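PDB 2QW5: xylose isomerase-like TIM barrel from Anabaena variabilis ATCC 29413, which binds zinc and d-xylose in the mouth of a TIM barrel and may act as a sugar or sugar-phosphate isomerase or epimerase. Local coordinates for residues Y110-V115 / G170-I175; E106-L111 / Q163-K168. All blocks are in the same frame, centred on the assembly; numbering follows the deposited sequence. Where two conformers were deposited one is given.

Overall arrangement
Contacts 1 and 2 join helix 101-120 to helix 148-176 at two heights of one seam, an example of the side-by-side packing of neighbouring helices on the outside of a (beta/alpha)8 barrel. The two helices follow the third and fourth strands of the barrel. The contact centres lie about 8 Å apart, and Tyr110 and Leu111 belong to both. Contact 2 (106-111 with 163-168) comes first along both helices and contact 1 (110-115 with 170-175) follows. Leu169 touches Leu108, Leu111, Lys112 and Val115 of helix 101-120, and so bridges the two contacts. The centre of contact 1 is about 16 Å and that of contact 2 about 18 Å from the centre of the chain, away from the zinc site and the d-xylose pocket.

Contact 1. Residues Y110-V115 / G170-I175; sequences YLKSRV and GEYAEI
One face of the Tyr172 ring is covered by the aliphatic part of Lys112, a CH-pi contact in which Lys112 CG stands 4.1 Å from the ring centroid and 22° off the normal. CG lies toward the rim beside Tyr172 CD2, while farther along the extended lysine chain CE approaches Tyr172 CG. At CE2 the ring also meets Lys112 O and, obliquely, Val115 CG1, the latter at 4.0 Å. The ring reaches this position because Tyr172 CG is anti to the backbone N (chi1 -176°), which directs it across to helix 101-120; its OH is hydrogen-bonded to Asp116 OD1, one residue beyond Val115. Thus one tyrosine combines apolar cover with a polar tether. Deeper in the seam, Val115 CG1 packs against Ala173 CB at 4.1 Å; the small Ala173 is consistent with the close backbone approach here, 6.4 Å between Val115 CA and Ala173 CA. No hydrogen bond joins the two segments themselves. The axes of the two short segments approach to 10.2 Å and make an angle of 17°, as neighbouring helices of a TIM barrel do. Beneath them, Val115 and Ala173 both rest on Leu180 of strand 179-182, while Tyr60 of helix 60-76 touches the far flank of helix 101-120.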
loop_
_atom_site.group_PDB
_atom_site.type_symbol
_atom_site.label_atom_id
_atom_site.label_comp_id
_atom_site.label_asym_id
_atom_site.label_seq_id
_atom_site.Cartn_x
_atom_site.Cartn_y
_atom_site.Cartn_z
ATOM N N TYR A 110 -17.796 20.306 12.636
ATOM C CA TYR A 110 -18.079 18.876 12.490
ATOM C C TYR A 110 -18.365 18.258 13.870
ATOM O O TYR A 110 -19.372 17.596 14.051
ATOM C CB TYR A 110 -16.932 18.163 11.758
ATOM C CG TYR A 110 -16.904 16.671 11.900
ATOM C CD1 TYR A 110 -17.824 15.854 11.236
ATOM C CD2 TYR A 110 -15.956 16.066 12.726
ATOM C CE1 TYR A 110 -17.792 14.465 11.390
ATOM C CE2 TYR A 110 -15.921 14.692 12.895
ATOM C CZ TYR A 110 -16.829 13.892 12.226
ATOM O OH TYR A 110 -16.735 12.521 12.425
ATOM N N LEU A 111 -17.485 18.509 14.832
ATOM C CA LEU A 111 -17.646 17.946 16.186
ATOM C C LEU A 111 -18.883 18.516 16.889
ATOM O O LEU A 111 -19.593 17.751 17.554
ATOM C CB LEU A 111 -16.369 18.087 17.002
ATOM C CG LEU A 111 -15.163 17.304 16.482
ATOM C CD1 LEU A 111 -13.794 17.766 17.142
ATOM C CD2 LEU A 111 -15.315 15.830 16.682
ATOM N N LYS A 112 -19.187 19.809 16.663
ATOM C CA LYS A 112 -20.440 20.449 17.220
ATOM C C LYS A 112 -21.689 19.821 16.626
ATOM O O LYS A 112 -22.710 19.606 17.340
ATOM C CB LYS A 112 -20.480 21.951 17.010
ATOM C CG LYS A 112 -19.486 22.782 17.854
ATOM C CD LYS A 112 -19.620 24.248 17.479
ATOM C CE LYS A 112 -18.869 25.146 18.436
ATOM N NZ LYS A 112 -18.923 26.587 18.037
ATOM N N SER A 113 -21.628 19.514 15.333
ATOM C CA SER A 113 -22.732 18.771 14.667
ATOM C C SER A 113 -22.968 17.424 15.327
ATOM O O SER A 113 -24.129 16.982 15.514
ATOM C CB SER A 113 -22.425 18.531 13.166
ATOM O OG SER A 113 -23.255 17.522 12.635
ATOM N N ARG A 114 -21.880 16.735 15.631
ATOM C CA ARG A 114 -21.977 15.415 16.221
ATOM C C ARG A 114 -22.457 15.531 17.661
ATOM O O ARG A 114 -23.271 14.699 18.090
ATOM C CB ARG A 114 -20.712 14.592 16.003
ATOM C CG ARG A 114 -20.635 13.822 14.653
ATOM C CD ARG A 114 -20.963 14.591 13.371
ATOM N NE ARG A 114 -21.258 13.686 12.259
ATOM C CZ ARG A 114 -22.017 13.961 11.199
ATOM N NH1 ARG A 114 -22.623 15.131 11.036
ATOM N NH2 ARG A 114 -22.160 13.031 10.266
ATOM N N VAL A 115 -22.020 16.567 18.387
ATOM C CA VAL A 115 -22.595 16.840 19.731
ATOM C C VAL A 115 -24.161 17.020 19.572
ATOM O O VAL A 115 -24.893 16.481 20.350
ATOM C CB VAL A 115 -21.975 18.079 20.464
ATOM C CG1 VAL A 115 -22.761 18.435 21.748
ATOM C CG2 VAL A 115 -20.459 17.894 20.822
ATOM N N GLY A 170 -15.899 21.628 24.446
ATOM C CA GLY A 170 -16.379 21.319 25.818
ATOM C C GLY A 170 -17.419 22.339 26.311
ATOM O O GLY A 170 -18.496 21.991 26.812
ATOM N N GLU A 171 -17.106 23.619 26.142
ATOM C CA GLU A 171 -18.056 24.716 26.493
ATOM C C GLU A 171 -19.374 24.564 25.766
ATOM O O GLU A 171 -20.418 24.684 26.377
ATOM C CB GLU A 171 -17.462 26.058 26.163
ATOM C CG GLU A 171 -16.288 26.364 27.083
ATOM C CD GLU A 171 -15.494 27.602 26.684
ATOM O OE1 GLU A 171 -15.840 28.295 25.700
ATOM O OE2 GLU A 171 -14.484 27.866 27.358
ATOM N N TYR A 172 -19.307 24.276 24.471
ATOM C CA TYR A 172 -20.506 23.956 23.678
ATOM C C TYR A 172 -21.251 22.711 24.177
ATOM O O TYR A 172 -22.464 22.792 24.373
ATOM C CB TYR A 172 -20.139 23.800 22.220
ATOM C CG TYR A 172 -21.342 23.557 21.324
ATOM C CD1 TYR A 172 -22.176 24.617 20.966
ATOM C CD2 TYR A 172 -21.679 22.275 20.874
ATOM C CE1 TYR A 172 -23.306 24.412 20.177
ATOM C CE2 TYR A 172 -22.820 22.067 20.075
ATOM C CZ TYR A 172 -23.609 23.143 19.713
ATOM O OH TYR A 172 -24.734 23.013 18.937
ATOM N N ALA A 173 -20.552 21.584 24.389
ATOM C CA ALA A 173 -21.181 20.328 24.873
ATOM C C ALA A 173 -21.854 20.445 26.261
ATOM O O ALA A 173 -22.886 19.788 26.544
ATOM C CB ALA A 173 -20.157 19.179 24.874
ATOM N N GLU A 174 -21.277 21.295 27.107
ATOM C CA GLU A 174 -21.816 21.542 28.460
ATOM C C GLU A 174 -23.217 22.170 28.355
ATOM O O GLU A 174 -24.157 21.734 29.048
ATOM C CB GLU A 174 -20.833 22.383 29.304
ATOM C CG GLU A 174 -21.145 22.362 30.800
ATOM C CD GLU A 174 -20.191 23.200 31.663
ATOM O OE1 GLU A 174 -19.382 24.002 31.122
ATOM O OE2 GLU A 174 -20.285 23.049 32.898
ATOM N N ILE A 175 -23.390 23.123 27.430
ATOM C CA ILE A 175 -24.708 23.735 27.166
ATOM C C ILE A 175 -25.703 22.642 26.706
ATOM O O ILE A 175 -26.842 22.597 27.159
ATOM C CB ILE A 175 -24.624 24.815 26.097
ATOM C CG1 ILE A 175 -23.822 26.026 26.586
ATOM C CG2 ILE A 175 -26.004 25.330 25.730
ATOM C CD1 ILE A 175 -23.600 27.027 25.528
#

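Contact 2. Residues E106-L111 / Q163-K168; sequences EALEYL and QPILDK
Leu108 and Ile165 form the tight part of this contact, their side chains meeting at an angle rather than end on. With chi1 at -175° the leucine swings its branches away from its own backbone N, and CD1 reaches the other helix, 3.6 Å from Ile165 O and 4.0 Å from Ile165 CG2. The same Ile165 CG2 lies 4.0 Å from Leu108 CB, so the gamma methyl of the isoleucine packs along the leucine from its base to one of its branches. Both residues are buried, and their CA atoms, 6.5 Å apart, mark the nearest backbone approach. The solvent side is looser: Leu108 CD2 meets Lys168 CB at 4.2 Å, but only the base of the lysine takes part, its chain turning away from helix 101-120. Leu111 adds a fringe of cover without a close touch. No hydrogen bond crosses between the two segments, whose contact is largely apolar. Leu169, one residue past Lys168, continues it by touching Leu108 and Leu111, and Pro96 in a loop packs on Ala107 and Ile165. On its other flank helix 148-176 faces helix 196-203, where Gln163 NE2 bonds to Phe202 O.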
loop_
_atom_site.group_PDB
_atom_site.type_symbol
_atom_site.label_atom_id
_atom_site.label_comp_id
_atom_site.label_asym_id
_atom_site.label_seq_id
_atom_site.Cartn_x
_atom_site.Cartn_y
_atom_site.Cartn_z
ATOM N N GLU A 106 -13.317 24.175 10.802
ATOM C CA GLU A 106 -14.228 23.225 10.119
ATOM C C GLU A 106 -14.367 21.912 10.907
ATOM O O GLU A 106 -15.439 21.287 10.896
ATOM C CB GLU A 106 -13.816 23.041 8.642
ATOM C CG GLU A 106 -14.173 24.311 7.844
ATOM C CD GLU A 106 -13.528 24.416 6.450
ATOM O OE1 GLU A 106 -13.016 23.409 5.916
ATOM O OE2 GLU A 106 -13.566 25.545 5.882
ATOM N N ALA A 107 -13.298 21.510 11.597
ATOM C CA ALA A 107 -13.301 20.321 12.450
ATOM C C ALA A 107 -14.194 20.562 13.683
ATOM O O ALA A 107 -14.950 19.677 14.094
ATOM C CB ALA A 107 -11.882 19.960 12.853
ATOM N N LEU A 108 -14.090 21.752 14.273
ATOM C CA LEU A 108 -14.963 22.159 15.397
ATOM C C LEU A 108 -16.445 22.117 15.017
ATOM O O LEU A 108 -17.275 21.630 15.804
ATOM C CB LEU A 108 -14.602 23.557 15.877
ATOM C CG LEU A 108 -15.311 24.142 17.109
ATOM C CD1 LEU A 108 -15.169 23.238 18.331
ATOM C CD2 LEU A 108 -14.783 25.613 17.385
ATOM N N GLU A 109 -16.773 22.612 13.824
ATOM C CA GLU A 109 -18.190 22.572 13.359
ATOM C C GLU A 109 -18.679 21.160 13.158
ATOM O O GLU A 109 -19.856 20.851 13.458
ATOM C CB GLU A 109 -18.451 23.483 12.137
ATOM C CG GLU A 109 -18.193 24.999 12.438
ATOM C CD GLU A 109 -19.079 25.617 13.609
ATOM O OE1 GLU A 109 -20.330 25.441 13.571
ATOM O OE2 GLU A 109 -18.522 26.288 14.548
ATOM N N TYR A 110 -17.796 20.306 12.636
ATOM C CA TYR A 110 -18.079 18.876 12.490
ATOM C C TYR A 110 -18.365 18.258 13.870
ATOM O O TYR A 110 -19.372 17.596 14.051
ATOM C CB TYR A 110 -16.932 18.163 11.758
ATOM C CG TYR A 110 -16.904 16.671 11.900
ATOM C CD1 TYR A 110 -17.824 15.854 11.236
ATOM C CD2 TYR A 110 -15.956 16.066 12.726
ATOM C CE1 TYR A 110 -17.792 14.465 11.390
ATOM C CE2 TYR A 110 -15.921 14.692 12.895
ATOM C CZ TYR A 110 -16.829 13.892 12.226
ATOM O OH TYR A 110 -16.735 12.521 12.425
ATOM N N LEU A 111 -17.485 18.509 14.832
ATOM C CA LEU A 111 -17.646 17.946 16.186
ATOM C C LEU A 111 -18.883 18.516 16.889
ATOM O O LEU A 111 -19.593 17.751 17.554
ATOM C CB LEU A 111 -16.369 18.087 17.002
ATOM C CG LEU A 111 -15.163 17.304 16.482
ATOM C CD1 LEU A 111 -13.794 17.766 17.142
ATOM C CD2 LEU A 111 -15.315 15.830 16.682
ATOM N N GLN A 163 -5.762 21.483 21.568
ATOM C CA GLN A 163 -6.239 21.814 22.916
ATOM C C GLN A 163 -7.292 22.948 22.984
ATOM O O GLN A 163 -8.346 22.752 23.603
ATOM C CB GLN A 163 -5.065 22.070 23.861
ATOM C CG GLN A 163 -4.355 20.799 24.282
ATOM C CD GLN A 163 -3.008 21.035 24.951
ATOM O OE1 GLN A 163 -2.269 21.936 24.573
ATOM N NE2 GLN A 163 -2.663 20.184 25.930
ATOM N N PRO A 164 -7.022 24.112 22.337
ATOM C CA PRO A 164 -8.037 25.180 22.361
ATOM C C PRO A 164 -9.342 24.827 21.647
ATOM O O PRO A 164 -10.383 25.325 22.036
ATOM C CB PRO A 164 -7.334 26.369 21.670
ATOM C CG PRO A 164 -5.937 25.972 21.489
ATOM C CD PRO A 164 -5.802 24.508 21.615
ATOM N N ILE A 165 -9.272 23.954 20.630
ATOM C CA ILE A 165 -10.450 23.533 19.874
ATOM C C ILE A 165 -11.328 22.625 20.715
ATOM O O ILE A 165 -12.558 22.799 20.730
ATOM C CB ILE A 165 -10.069 22.867 18.535
ATOM C CG1 ILE A 165 -9.293 23.857 17.626
ATOM C CG2 ILE A 165 -11.335 22.296 17.823
ATOM C CD1 ILE A 165 -10.118 25.063 17.096
ATOM N N LEU A 166 -10.706 21.675 21.417
ATOM C CA LEU A 166 -11.428 20.782 22.329
ATOM C C LEU A 166 -12.037 21.555 23.514
ATOM O O LEU A 166 -13.137 21.207 23.980
ATOM C CB LEU A 166 -10.554 19.587 22.792
ATOM C CG LEU A 166 -10.494 18.352 21.874
ATOM C CD1 LEU A 166 -11.884 17.671 21.812
ATOM C CD2 LEU A 166 -10.057 18.667 20.495
ATOM N N ASP A 167 -11.353 22.607 23.978
ATOM C CA ASP A 167 -11.851 23.427 25.086
ATOM C C ASP A 167 -13.172 24.083 24.628
ATOM O O ASP A 167 -14.196 24.020 25.339
ATOM C CB ASP A 167 -10.785 24.483 25.507
ATOM C CG ASP A 167 -10.566 24.568 27.015
ATOM O OD1 ASP A 167 -11.480 24.239 27.804
ATOM O OD2 ASP A 167 -9.430 24.967 27.419
ATOM N N LYS A 168 -13.162 24.659 23.414
ATOM C CA LYS A 168 -14.355 25.307 22.833
ATOM C C LYS A 168 -15.503 24.306 22.621
ATOM O O LYS A 168 -16.687 24.580 22.912
ATOM C CB LYS A 168 -14.040 26.046 21.520
ATOM C CG LYS A 168 -13.263 27.367 21.688
ATOM C CD LYS A 168 -14.077 28.440 22.435
ATOM C CE LYS A 168 -13.319 29.759 22.596
ATOM N NZ LYS A 168 -12.185 29.635 23.541
#